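Local coordinates for vesicular integral-membrane protein VIP36 (Canis lupus familiaris, PDB 2DUO) that acts as a calcium-binding intracellular lectin of the early secretory pathway, binding high-mannose glycans and helping to transport and sort the glycoproteins that carry them, at residues K77-G82 and T115-E120; I111-Y116 and A156-R161; S130-N135 and R147-A152; D28-T33 and D92-G97. All coordinates share one frame; numbering follows the deposited sequence. Where two conformers were deposited one is given.

Contact 1: residues K77-G82 and T115-E120; sequences KKNLHG and TYPNDE. With CA (calcium ion), chain C.
His81 reaches across to the backbone of Thr115: its NE2 donates to Thr115 O at 3.0 Å, and the bond is bent, with 143° at the hydrogen. The carbonyl oxygen lies close to the imidazole plane, at the ring edge, whereas the N-H arrives from above the carbonyl plane and so misses the lone-pair directions. The imidazole takes this place because its CG sits between the backbone N and the carbonyl carbon (chi1 57°), which folds the ring back until Asn79 O lies over one face, offset toward the rim. Its CD2 also touches Thr115 OG1 at 3.5 Å, and that hydroxyl oxygen packs against Gly82 CA as well.

Tyr116 holds CG trans to its backbone N, which turns the ring toward Asn79 and His81. Asn79 O meets the ring edge near CD1 at 3.4 Å, and His81 O, placed obliquely to the ring, comes 3.3 Å from Tyr116 CB; this carbonyl oxygen is buried and has no polar partner. The Asn79 side chain runs at about a right angle to that of Tyr116, though the amide and ring planes are only 34° apart, and OD1 also brushes Pro117 CG at 4.0 Å.

The calcium ion is bound by Tyr116 O at 2.4 Å and by Asn118 OD1 at 2.3 Å, with waters 2 and 3, Asp114 and Asp145 completing the shell. Tyr116, Pro117 and Asn118 also belong to the carbohydrate site, and Leu214 touches the tyrosine: this is the calcium-dependent sugar-binding site of an L-type lectin.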
# COMPACT_ATOMS: atom_id res chain seq x y z
N LYS A 77 -22.84 -4.94 8.05
CA LYS A 77 -23.18 -5.78 9.21
C LYS A 77 -22.18 -6.91 9.35
O LYS A 77 -21.53 -7.30 8.37
CB LYS A 77 -24.58 -6.42 9.08
CG LYS A 77 -25.78 -5.47 9.15
CD LYS A 77 -25.81 -4.63 10.43
CE LYS A 77 -27.01 -3.67 10.43
NZ LYS A 77 -26.80 -2.54 11.40
N LYS A 78 -22.06 -7.45 10.57
CA LYS A 78 -21.28 -8.66 10.81
C LYS A 78 -19.87 -8.53 10.23
O LYS A 78 -19.13 -7.61 10.56
CB LYS A 78 -22.01 -9.89 10.26
CG LYS A 78 -23.29 -10.26 11.03
CD LYS A 78 -23.86 -11.57 10.55
CE LYS A 78 -25.09 -11.99 11.36
NZ LYS A 78 -25.88 -13.06 10.65
N ASN A 79 -19.55 -9.45 9.31
CA ASN A 79 -18.24 -9.60 8.70
C ASN A 79 -18.24 -9.01 7.29
O ASN A 79 -17.25 -9.13 6.56
CB ASN A 79 -17.96 -11.12 8.61
CG ASN A 79 -16.52 -11.46 8.25
OD1 ASN A 79 -16.24 -12.55 7.73
ND2 ASN A 79 -15.61 -10.55 8.56
N LEU A 80 -19.34 -8.37 6.91
CA LEU A 80 -19.64 -8.06 5.51
C LEU A 80 -19.06 -6.72 5.04
O LEU A 80 -19.76 -5.70 4.94
CB LEU A 80 -21.15 -8.16 5.23
CG LEU A 80 -21.85 -9.51 5.48
CD1 LEU A 80 -23.35 -9.32 5.32
CD2 LEU A 80 -21.35 -10.61 4.54
N HIS A 81 -17.76 -6.74 4.74
CA HIS A 81 -17.03 -5.57 4.28
C HIS A 81 -15.85 -6.05 3.44
O HIS A 81 -15.49 -7.22 3.49
CB HIS A 81 -16.49 -4.75 5.46
CG HIS A 81 -15.62 -5.55 6.37
ND1 HIS A 81 -16.08 -6.05 7.57
CD2 HIS A 81 -14.35 -6.01 6.23
CE1 HIS A 81 -15.12 -6.76 8.14
NE2 HIS A 81 -14.06 -6.75 7.34
N GLY A 82 -15.28 -5.14 2.67
CA GLY A 82 -14.16 -5.47 1.81
C GLY A 82 -13.90 -4.36 0.81
O GLY A 82 -14.67 -3.40 0.75
N THR A 115 -8.99 -6.74 4.35
CA THR A 115 -9.95 -6.71 5.44
C THR A 115 -10.86 -7.92 5.55
O THR A 115 -11.51 -8.09 6.58
CB THR A 115 -10.81 -5.43 5.41
OG1 THR A 115 -11.59 -5.46 4.21
CG2 THR A 115 -9.92 -4.18 5.45
N TYR A 116 -10.90 -8.77 4.51
CA TYR A 116 -11.94 -9.81 4.44
C TYR A 116 -11.39 -11.20 4.08
O TYR A 116 -10.72 -11.32 3.07
CB TYR A 116 -13.03 -9.41 3.44
CG TYR A 116 -14.14 -10.42 3.32
CD1 TYR A 116 -15.18 -10.47 4.27
CD2 TYR A 116 -14.16 -11.35 2.27
CE1 TYR A 116 -16.20 -11.41 4.16
CE2 TYR A 116 -15.19 -12.30 2.14
CZ TYR A 116 -16.20 -12.32 3.11
OH TYR A 116 -17.23 -13.24 3.00
N PRO A 117 -11.71 -12.25 4.90
CA PRO A 117 -11.24 -13.60 4.55
C PRO A 117 -12.07 -14.19 3.41
O PRO A 117 -13.17 -14.73 3.62
CB PRO A 117 -11.44 -14.39 5.85
CG PRO A 117 -12.61 -13.70 6.56
CD PRO A 117 -12.51 -12.23 6.15
N ASN A 118 -11.54 -14.07 2.20
CA ASN A 118 -12.17 -14.71 1.04
C ASN A 118 -12.00 -16.21 1.12
O ASN A 118 -12.84 -16.97 0.63
CB ASN A 118 -11.56 -14.19 -0.26
CG ASN A 118 -11.87 -12.73 -0.50
OD1 ASN A 118 -11.17 -11.84 -0.00
ND2 ASN A 118 -12.94 -12.46 -1.25
N ASP A 119 -10.91 -16.63 1.77
CA ASP A 119 -10.52 -18.04 1.84
C ASP A 119 -11.34 -18.76 2.90
O ASP A 119 -11.17 -18.51 4.10
CB ASP A 119 -9.00 -18.12 2.12
CG ASP A 119 -8.46 -19.55 2.15
OD1 ASP A 119 -9.21 -20.51 1.95
OD2 ASP A 119 -7.24 -19.70 2.38
N GLU A 120 -12.21 -19.67 2.44
CA GLU A 120 -13.08 -20.46 3.33
C GLU A 120 -12.31 -21.41 4.26
O GLU A 120 -12.83 -21.86 5.28
CB GLU A 120 -14.12 -21.23 2.49
CG GLU A 120 -15.24 -20.35 1.94
CD GLU A 120 -15.82 -20.86 0.62
OE1 GLU A 120 -17.06 -21.10 0.56
OE2 GLU A 120 -15.05 -21.01 -0.37
CA CA C . -9.37 -10.93 1.17
O HOH W 1 -12.35 -8.62 8.87
O HOH W 2 -10.62 -8.91 0.54
O HOH W 3 -8.27 -10.95 -1.01

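Contact 2: residues I111-Y116 and A156-R161; sequences IFLDTY and ADFRNR. With CA (calcium ion), chain C.
The end of strand 109-114, where the sheet runs out into the calcium-binding loop, packs on the loop that follows strand 152-155 through the ring of Phe158. The tip of that ring, CZ, lies 3.7 Å from Leu113 CB, while Leu113 CD2 stands over one face, offset toward the rim. Thr115 adds its methyl: the threonine side chain runs at about a right angle to that of Phe158, and CG2 comes within 3.5 Å of Phe158 CE2, oblique to the ring. A chi1 of 64° places the phenylalanine CG between its own N and carbonyl carbon and turns the ring in toward the strand.

In the beta sandwich of the legume-lectin fold this ring lies between the two sheets, meeting Phe70 of strand 64-73 edge-to-face. Next to it the aliphatic part of Arg159 touches the threonine, CD 3.9 Å from Thr115 CB, and its NE forms a salt bridge with Asp216.

On the other side of the strand end, Asp114 grips the calcium ion with both oxygens, OD1 at 2.6 Å and OD2 at 2.5 Å. The latter also accepts from Tyr116 N at 3.1 Å in an Asx turn, a nearly straight bond that holds the carboxylate.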
# COMPACT_ATOMS: atom_id res chain seq x y z
N ILE A 111 2.06 -3.92 -0.66
CA ILE A 111 1.71 -4.12 0.73
C ILE A 111 0.19 -4.13 0.80
O ILE A 111 -0.45 -3.11 0.50
CB ILE A 111 2.28 -3.03 1.67
CG1 ILE A 111 3.80 -2.82 1.47
CG2 ILE A 111 1.96 -3.40 3.09
CD1 ILE A 111 4.13 -1.73 0.46
N PHE A 112 -0.39 -5.27 1.19
CA PHE A 112 -1.84 -5.43 1.17
C PHE A 112 -2.43 -5.29 2.58
O PHE A 112 -1.97 -5.94 3.52
CB PHE A 112 -2.24 -6.81 0.68
CG PHE A 112 -1.71 -7.15 -0.67
CD1 PHE A 112 -1.87 -6.27 -1.75
CD2 PHE A 112 -1.11 -8.38 -0.88
CE1 PHE A 112 -1.40 -6.62 -3.03
CE2 PHE A 112 -0.63 -8.73 -2.17
CZ PHE A 112 -0.79 -7.85 -3.22
N LEU A 113 -3.45 -4.45 2.68
CA LEU A 113 -4.24 -4.32 3.89
C LEU A 113 -5.58 -4.95 3.60
O LEU A 113 -6.50 -4.27 3.13
CB LEU A 113 -4.40 -2.84 4.24
CG LEU A 113 -3.12 -2.15 4.75
CD1 LEU A 113 -2.23 -1.68 3.62
CD2 LEU A 113 -3.57 -0.96 5.55
N ASP A 114 -5.69 -6.25 3.90
CA ASP A 114 -6.78 -7.09 3.39
C ASP A 114 -7.77 -7.24 4.53
O ASP A 114 -7.41 -7.79 5.57
CB ASP A 114 -6.22 -8.46 3.00
CG ASP A 114 -7.28 -9.40 2.42
OD1 ASP A 114 -6.90 -10.44 1.83
OD2 ASP A 114 -8.49 -9.10 2.54
N THR A 115 -8.99 -6.74 4.35
CA THR A 115 -9.95 -6.71 5.44
C THR A 115 -10.86 -7.92 5.55
O THR A 115 -11.51 -8.09 6.58
CB THR A 115 -10.81 -5.43 5.41
OG1 THR A 115 -11.59 -5.46 4.21
CG2 THR A 115 -9.92 -4.18 5.45
N TYR A 116 -10.90 -8.77 4.51
CA TYR A 116 -11.94 -9.81 4.44
C TYR A 116 -11.39 -11.20 4.08
O TYR A 116 -10.72 -11.32 3.07
CB TYR A 116 -13.03 -9.41 3.44
CG TYR A 116 -14.14 -10.42 3.32
CD1 TYR A 116 -15.18 -10.47 4.27
CD2 TYR A 116 -14.16 -11.35 2.27
CE1 TYR A 116 -16.20 -11.41 4.16
CE2 TYR A 116 -15.19 -12.30 2.14
CZ TYR A 116 -16.20 -12.32 3.11
OH TYR A 116 -17.23 -13.24 3.00
N ALA A 156 -4.01 -7.50 11.93
CA ALA A 156 -4.01 -6.07 12.28
C ALA A 156 -5.43 -5.51 12.39
O ALA A 156 -6.20 -5.60 11.43
CB ALA A 156 -3.21 -5.25 11.25
N ASP A 157 -5.75 -4.90 13.53
CA ASP A 157 -7.10 -4.37 13.74
C ASP A 157 -7.17 -2.89 13.35
O ASP A 157 -6.87 -2.00 14.16
CB ASP A 157 -7.51 -4.62 15.21
CG ASP A 157 -8.96 -4.25 15.50
OD1 ASP A 157 -9.75 -3.91 14.59
OD2 ASP A 157 -9.30 -4.29 16.70
N PHE A 158 -7.57 -2.61 12.11
CA PHE A 158 -7.50 -1.24 11.61
C PHE A 158 -8.80 -0.65 11.07
O PHE A 158 -8.79 0.50 10.64
CB PHE A 158 -6.35 -1.08 10.60
CG PHE A 158 -6.51 -1.89 9.35
CD1 PHE A 158 -5.71 -3.02 9.12
CD2 PHE A 158 -7.43 -1.51 8.37
CE1 PHE A 158 -5.82 -3.75 7.93
CE2 PHE A 158 -7.57 -2.26 7.18
CZ PHE A 158 -6.77 -3.37 6.97
N ARG A 159 -9.89 -1.42 11.05
CA ARG A 159 -11.18 -0.88 10.59
C ARG A 159 -11.93 -0.24 11.74
O ARG A 159 -11.89 -0.77 12.85
CB ARG A 159 -12.10 -1.96 10.03
CG ARG A 159 -11.69 -2.58 8.72
CD ARG A 159 -12.78 -3.53 8.24
NE ARG A 159 -14.05 -2.87 7.88
CZ ARG A 159 -15.18 -2.93 8.59
NH1 ARG A 159 -15.22 -3.62 9.74
NH2 ARG A 159 -16.28 -2.31 8.17
N ASN A 160 -12.65 0.84 11.43
CA ASN A 160 -13.62 1.47 12.34
C ASN A 160 -13.02 1.82 13.71
O ASN A 160 -13.67 1.63 14.74
CB ASN A 160 -14.88 0.59 12.54
CG ASN A 160 -15.77 0.51 11.29
OD1 ASN A 160 -15.78 1.40 10.45
ND2 ASN A 160 -16.55 -0.55 11.20
N ARG A 161 -11.78 2.30 13.72
CA ARG A 161 -11.12 2.71 14.98
C ARG A 161 -11.49 4.16 15.34
O ARG A 161 -11.70 4.98 14.44
CB ARG A 161 -9.60 2.51 14.90
CG ARG A 161 -9.15 1.10 14.50
CD ARG A 161 -9.72 0.01 15.40
NE ARG A 161 -9.39 0.22 16.81
CZ ARG A 161 -8.33 -0.29 17.42
NH1 ARG A 161 -7.48 -1.08 16.75
NH2 ARG A 161 -8.13 -0.04 18.72
CA CA C . -9.37 -10.93 1.17
O HOH W 2 -10.62 -8.91 0.54
O HOH W 3 -8.27 -10.95 -1.01

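Contact 3: residues S130-N135 and R147-A152; sequences SVMVNN and RWTELA
Val131 CG2 and Leu151 CB meet at 3.9 Å in the apolar centre of the contact, the two side chains crossing at about a right angle; Leu151 CD1 reaches further along the strand to Val133 CG2 at 3.6 Å. The leucine gets there with CG trans to its carbonyl carbon (chi1 -72°) and an extended chi2 that carries CD1 outward. This is the antiparallel margin of the seven-stranded sheet in the legume-lectin sandwich, where the chain runs into edge strand 152-155 beside strand 128-135. Val131, Leu151 and Ala152 turn to the opposing sheet and touch Ile192 and Ile194 of strand 189-198, while Val248 covers Val133 and Leu151.

Two backbone bonds join the segments at Val131: its N donates to Ala152 O at 3.1 Å, and Leu151 N donates to its O at 3.0 Å in a nearly linear bond (171° at the hydrogen). A CA-H contact from Ser130 converges on the same Ala152 O.

Met132 points to the other face of its strand. Fully extended, it runs obliquely past Thr149, so that CE lies 3.5 Å from Thr149 OG1 and SD sits close to the same hydroxyl oxygen; Phe112 and Phe106 also touch the methionine.

At the polar margin Glu150 lays its CG against Ser130 CB, and its carboxylate goes on to Tyr128 and Arg124. Farther along, the segments separate and a water takes over: water 4 accepts from Val133 N at 3.1 Å and donates to Thr149 O at 2.8 Å.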
# COMPACT_ATOMS: atom_id res chain seq x y z
N SER A 130 -0.02 -8.01 4.58
CA SER A 130 1.03 -8.85 4.02
C SER A 130 1.78 -8.14 2.90
O SER A 130 1.38 -7.06 2.42
CB SER A 130 0.47 -10.20 3.54
OG SER A 130 -0.44 -10.01 2.48
N VAL A 131 2.91 -8.72 2.53
CA VAL A 131 3.70 -8.16 1.45
C VAL A 131 3.90 -9.20 0.33
O VAL A 131 3.93 -10.40 0.59
CB VAL A 131 5.07 -7.62 1.93
CG1 VAL A 131 4.90 -6.34 2.81
CG2 VAL A 131 5.86 -8.70 2.68
N MET A 132 4.08 -8.70 -0.88
CA MET A 132 4.29 -9.54 -2.04
C MET A 132 5.32 -8.81 -2.94
O MET A 132 5.27 -7.60 -3.08
CB MET A 132 2.95 -9.76 -2.74
CG MET A 132 3.01 -10.52 -4.05
SD MET A 132 1.33 -10.77 -4.65
CE MET A 132 1.68 -11.71 -6.15
N VAL A 133 6.26 -9.56 -3.49
CA VAL A 133 7.22 -9.04 -4.46
C VAL A 133 6.99 -9.81 -5.76
O VAL A 133 6.87 -11.03 -5.74
CB VAL A 133 8.67 -9.17 -3.93
CG1 VAL A 133 9.70 -8.76 -5.01
CG2 VAL A 133 8.84 -8.28 -2.70
N ASN A 134 6.90 -9.10 -6.88
CA ASN A 134 6.45 -9.73 -8.14
C ASN A 134 7.35 -9.26 -9.28
O ASN A 134 7.72 -8.09 -9.34
CB ASN A 134 4.97 -9.36 -8.39
CG ASN A 134 4.23 -10.30 -9.37
OD1 ASN A 134 4.83 -11.12 -10.08
ND2 ASN A 134 2.90 -10.15 -9.40
N ASN A 135 7.66 -10.22 -10.17
CA ASN A 135 8.47 -10.04 -11.38
C ASN A 135 7.59 -10.00 -12.64
O ASN A 135 8.10 -10.13 -13.76
CB ASN A 135 9.51 -11.19 -11.49
CG ASN A 135 8.86 -12.58 -11.78
OD1 ASN A 135 7.74 -12.86 -11.36
ND2 ASN A 135 9.62 -13.47 -12.48
N ARG A 147 -2.79 -16.36 -0.43
CA ARG A 147 -2.07 -17.39 0.34
C ARG A 147 -0.75 -17.84 -0.31
O ARG A 147 0.29 -17.97 0.38
CB ARG A 147 -2.97 -18.63 0.52
CG ARG A 147 -2.37 -19.65 1.47
CD ARG A 147 -2.99 -21.02 1.24
NE ARG A 147 -4.26 -21.11 1.94
CZ ARG A 147 -4.93 -22.24 2.14
NH1 ARG A 147 -4.45 -23.38 1.68
NH2 ARG A 147 -6.08 -22.22 2.81
N TRP A 148 -0.80 -18.06 -1.61
CA TRP A 148 0.26 -18.75 -2.36
C TRP A 148 1.48 -17.87 -2.62
O TRP A 148 2.56 -18.39 -2.94
CB TRP A 148 -0.25 -19.25 -3.72
CG TRP A 148 -1.68 -19.72 -3.75
CD1 TRP A 148 -2.71 -19.15 -4.45
CD2 TRP A 148 -2.23 -20.86 -3.09
NE1 TRP A 148 -3.87 -19.87 -4.26
CE2 TRP A 148 -3.61 -20.92 -3.42
CE3 TRP A 148 -1.69 -21.84 -2.24
CZ2 TRP A 148 -4.46 -21.92 -2.93
CZ3 TRP A 148 -2.54 -22.85 -1.76
CH2 TRP A 148 -3.90 -22.88 -2.10
N THR A 149 1.29 -16.56 -2.53
CA THR A 149 2.33 -15.58 -2.87
C THR A 149 2.72 -14.64 -1.71
O THR A 149 3.54 -13.73 -1.88
CB THR A 149 1.89 -14.73 -4.09
OG1 THR A 149 0.60 -14.15 -3.81
CG2 THR A 149 1.78 -15.63 -5.33
N GLU A 150 2.17 -14.86 -0.52
CA GLU A 150 2.53 -14.05 0.67
C GLU A 150 3.98 -14.27 1.14
O GLU A 150 4.38 -15.41 1.41
CB GLU A 150 1.59 -14.38 1.85
CG GLU A 150 2.00 -13.76 3.18
CD GLU A 150 1.25 -14.32 4.40
OE1 GLU A 150 0.26 -15.06 4.19
OE2 GLU A 150 1.63 -14.01 5.55
N LEU A 151 4.76 -13.20 1.24
CA LEU A 151 6.12 -13.32 1.78
C LEU A 151 6.12 -13.40 3.30
O LEU A 151 6.88 -14.18 3.90
CB LEU A 151 6.98 -12.14 1.33
CG LEU A 151 7.40 -12.13 -0.14
CD1 LEU A 151 8.25 -10.91 -0.38
CD2 LEU A 151 8.19 -13.39 -0.50
N ALA A 152 5.28 -12.57 3.92
CA ALA A 152 5.18 -12.40 5.37
C ALA A 152 3.96 -11.54 5.60
O ALA A 152 3.50 -10.84 4.69
CB ALA A 152 6.44 -11.70 5.94
O HOH W 4 5.77 -12.57 -3.14

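Contact 4: residues D28-T33 and D92-G97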
# COMPACT_ATOMS: atom_id res chain seq x y z
N ASP A 28 -1.74 11.55 -9.62
CA ASP A 28 -2.84 11.34 -10.58
C ASP A 28 -3.90 10.51 -9.85
O ASP A 28 -3.56 9.62 -9.07
CB ASP A 28 -2.38 10.57 -11.82
CG ASP A 28 -1.40 11.35 -12.66
OD1 ASP A 28 -1.76 12.44 -13.12
OD2 ASP A 28 -0.28 10.86 -12.85
N PHE A 29 -5.16 10.85 -10.06
CA PHE A 29 -6.28 10.21 -9.35
C PHE A 29 -7.07 9.41 -10.36
O PHE A 29 -7.46 9.94 -11.37
CB PHE A 29 -7.17 11.25 -8.62
CG PHE A 29 -6.39 12.15 -7.68
CD1 PHE A 29 -5.62 13.20 -8.19
CD2 PHE A 29 -6.40 11.91 -6.32
CE1 PHE A 29 -4.87 14.01 -7.34
CE2 PHE A 29 -5.65 12.73 -5.46
CZ PHE A 29 -4.88 13.77 -5.97
N GLN A 30 -7.30 8.12 -10.09
CA GLN A 30 -7.83 7.22 -11.10
C GLN A 30 -9.02 6.45 -10.56
O GLN A 30 -9.13 6.20 -9.36
CB GLN A 30 -6.71 6.27 -11.58
CG GLN A 30 -7.09 5.28 -12.70
CD GLN A 30 -7.91 4.12 -12.18
OE1 GLN A 30 -7.75 3.72 -11.04
NE2 GLN A 30 -8.82 3.59 -13.01
N GLY A 31 -9.92 6.04 -11.47
CA GLY A 31 -11.02 5.17 -11.07
C GLY A 31 -11.99 5.85 -10.10
O GLY A 31 -12.25 7.04 -10.21
N SER A 32 -12.47 5.08 -9.13
CA SER A 32 -13.55 5.52 -8.23
C SER A 32 -13.10 6.59 -7.24
O SER A 32 -13.94 7.13 -6.50
CB SER A 32 -14.17 4.33 -7.49
OG SER A 32 -13.19 3.60 -6.75
N THR A 33 -11.80 6.89 -7.25
CA THR A 33 -11.21 7.83 -6.30
C THR A 33 -11.91 9.17 -6.36
O THR A 33 -12.14 9.72 -7.44
CB THR A 33 -9.73 8.06 -6.57
OG1 THR A 33 -9.05 6.82 -6.37
CG2 THR A 33 -9.13 9.12 -5.63
N ASP A 92 4.76 -0.13 -13.28
CA ASP A 92 3.63 0.47 -13.98
C ASP A 92 2.72 1.17 -12.98
O ASP A 92 2.86 0.97 -11.78
CB ASP A 92 2.82 -0.62 -14.71
CG ASP A 92 3.68 -1.39 -15.75
OD1 ASP A 92 4.69 -0.83 -16.25
OD2 ASP A 92 3.33 -2.55 -16.04
N ARG A 93 1.78 1.96 -13.49
CA ARG A 93 0.88 2.74 -12.63
C ARG A 93 -0.47 2.93 -13.33
O ARG A 93 -0.60 2.65 -14.51
CB ARG A 93 1.51 4.11 -12.38
CG ARG A 93 2.04 4.74 -13.68
CD ARG A 93 2.14 6.21 -13.61
NE ARG A 93 2.71 6.74 -14.84
CZ ARG A 93 3.02 8.02 -15.03
NH1 ARG A 93 2.80 8.91 -14.07
NH2 ARG A 93 3.54 8.40 -16.20
N LEU A 94 -1.46 3.38 -12.57
CA LEU A 94 -2.75 3.83 -13.10
C LEU A 94 -3.69 2.77 -13.73
O LEU A 94 -4.77 3.14 -14.25
CB LEU A 94 -2.54 5.01 -14.07
CG LEU A 94 -2.00 6.31 -13.45
CD1 LEU A 94 -1.51 7.28 -14.55
CD2 LEU A 94 -3.05 6.95 -12.60
N VAL A 95 -3.31 1.49 -13.68
CA VAL A 95 -4.13 0.44 -14.32
C VAL A 95 -4.95 -0.25 -13.24
O VAL A 95 -4.37 -0.77 -12.27
CB VAL A 95 -3.27 -0.62 -15.08
CG1 VAL A 95 -4.18 -1.67 -15.75
CG2 VAL A 95 -2.29 0.01 -16.11
N PRO A 96 -6.29 -0.21 -13.37
CA PRO A 96 -7.14 -0.86 -12.38
C PRO A 96 -7.19 -2.36 -12.62
O PRO A 96 -6.78 -2.83 -13.67
CB PRO A 96 -8.51 -0.21 -12.63
CG PRO A 96 -8.48 0.11 -14.11
CD PRO A 96 -7.07 0.49 -14.42
N GLY A 97 -7.63 -3.11 -11.62
CA GLY A 97 -7.72 -4.51 -11.73
C GLY A 97 -8.25 -5.10 -10.45
O GLY A 97 -8.78 -4.38 -9.59
O HOH W 5 1.09 8.77 -12.05
O HOH W 6 1.68 11.81 -14.40
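Gln30 leaves its strand with CG trans to the backbone N (chi1 -178°) and then bends at chi2 (-76°), which lays the chain across Leu94 O and Pro96. Its CG rests 3.5 Å from Leu94 O, and the side chain runs at about a right angle to that of Pro96, with NE2 3.7 Å from Pro96 CG; OE1 bonds to the hydroxyl of Ser52 on the adjacent strand. Leu94, with a positive phi of 68°, places CD2 against two strand residues, 3.8 Å from Asp28 CB and 3.9 Å from Gln30 CB.

Beyond the leucine the contact becomes ionic. Arg93 stretches out from CG to NE and brings NH1 to 3.8 Å from Asp28 OD2, a long salt bridge in which the oxygen lies well out of the guanidinium plane, so no N-H points at it. Water fills in: water 6 donates to Asp28 OD2 at 2.7 Å and accepts a weak bond from Arg93 NH1, while water 5 accepts from that nitrogen at 2.7 Å.

Trp54 of strand 50-55 touches both Arg93 and Leu94. The arrangement is surface packing of the long loop after strand 84-90 over outermost strand 27-31 of the seven-stranded sheet in a legume-lectin-like sandwich.

In the fold
Contacts 1 and 2 share Thr115 and Tyr116 and meet the same calcium ion, yet they differ in kind: contact 1 is a partly buried, polar meeting of two loops and holds part of the sugar site, whereas contact 2 is buried and apolar between the sheets. Contact 3 joins contact 2 through neighbouring strands 109-114 and 128-135, with Phe112 packing on Met132, and reaches contact 1 through the Asp119-Arg147 salt bridge. It combines backbone pairing with aliphatic packing. Contact 4 touches none of the others; it lies on the surface at the opposite margin of the seven-stranded sheet from contact 3, and adds to the packing of Leu94 and Pro96 on Gln30 and Asp28 a long, water-bridged ion pair.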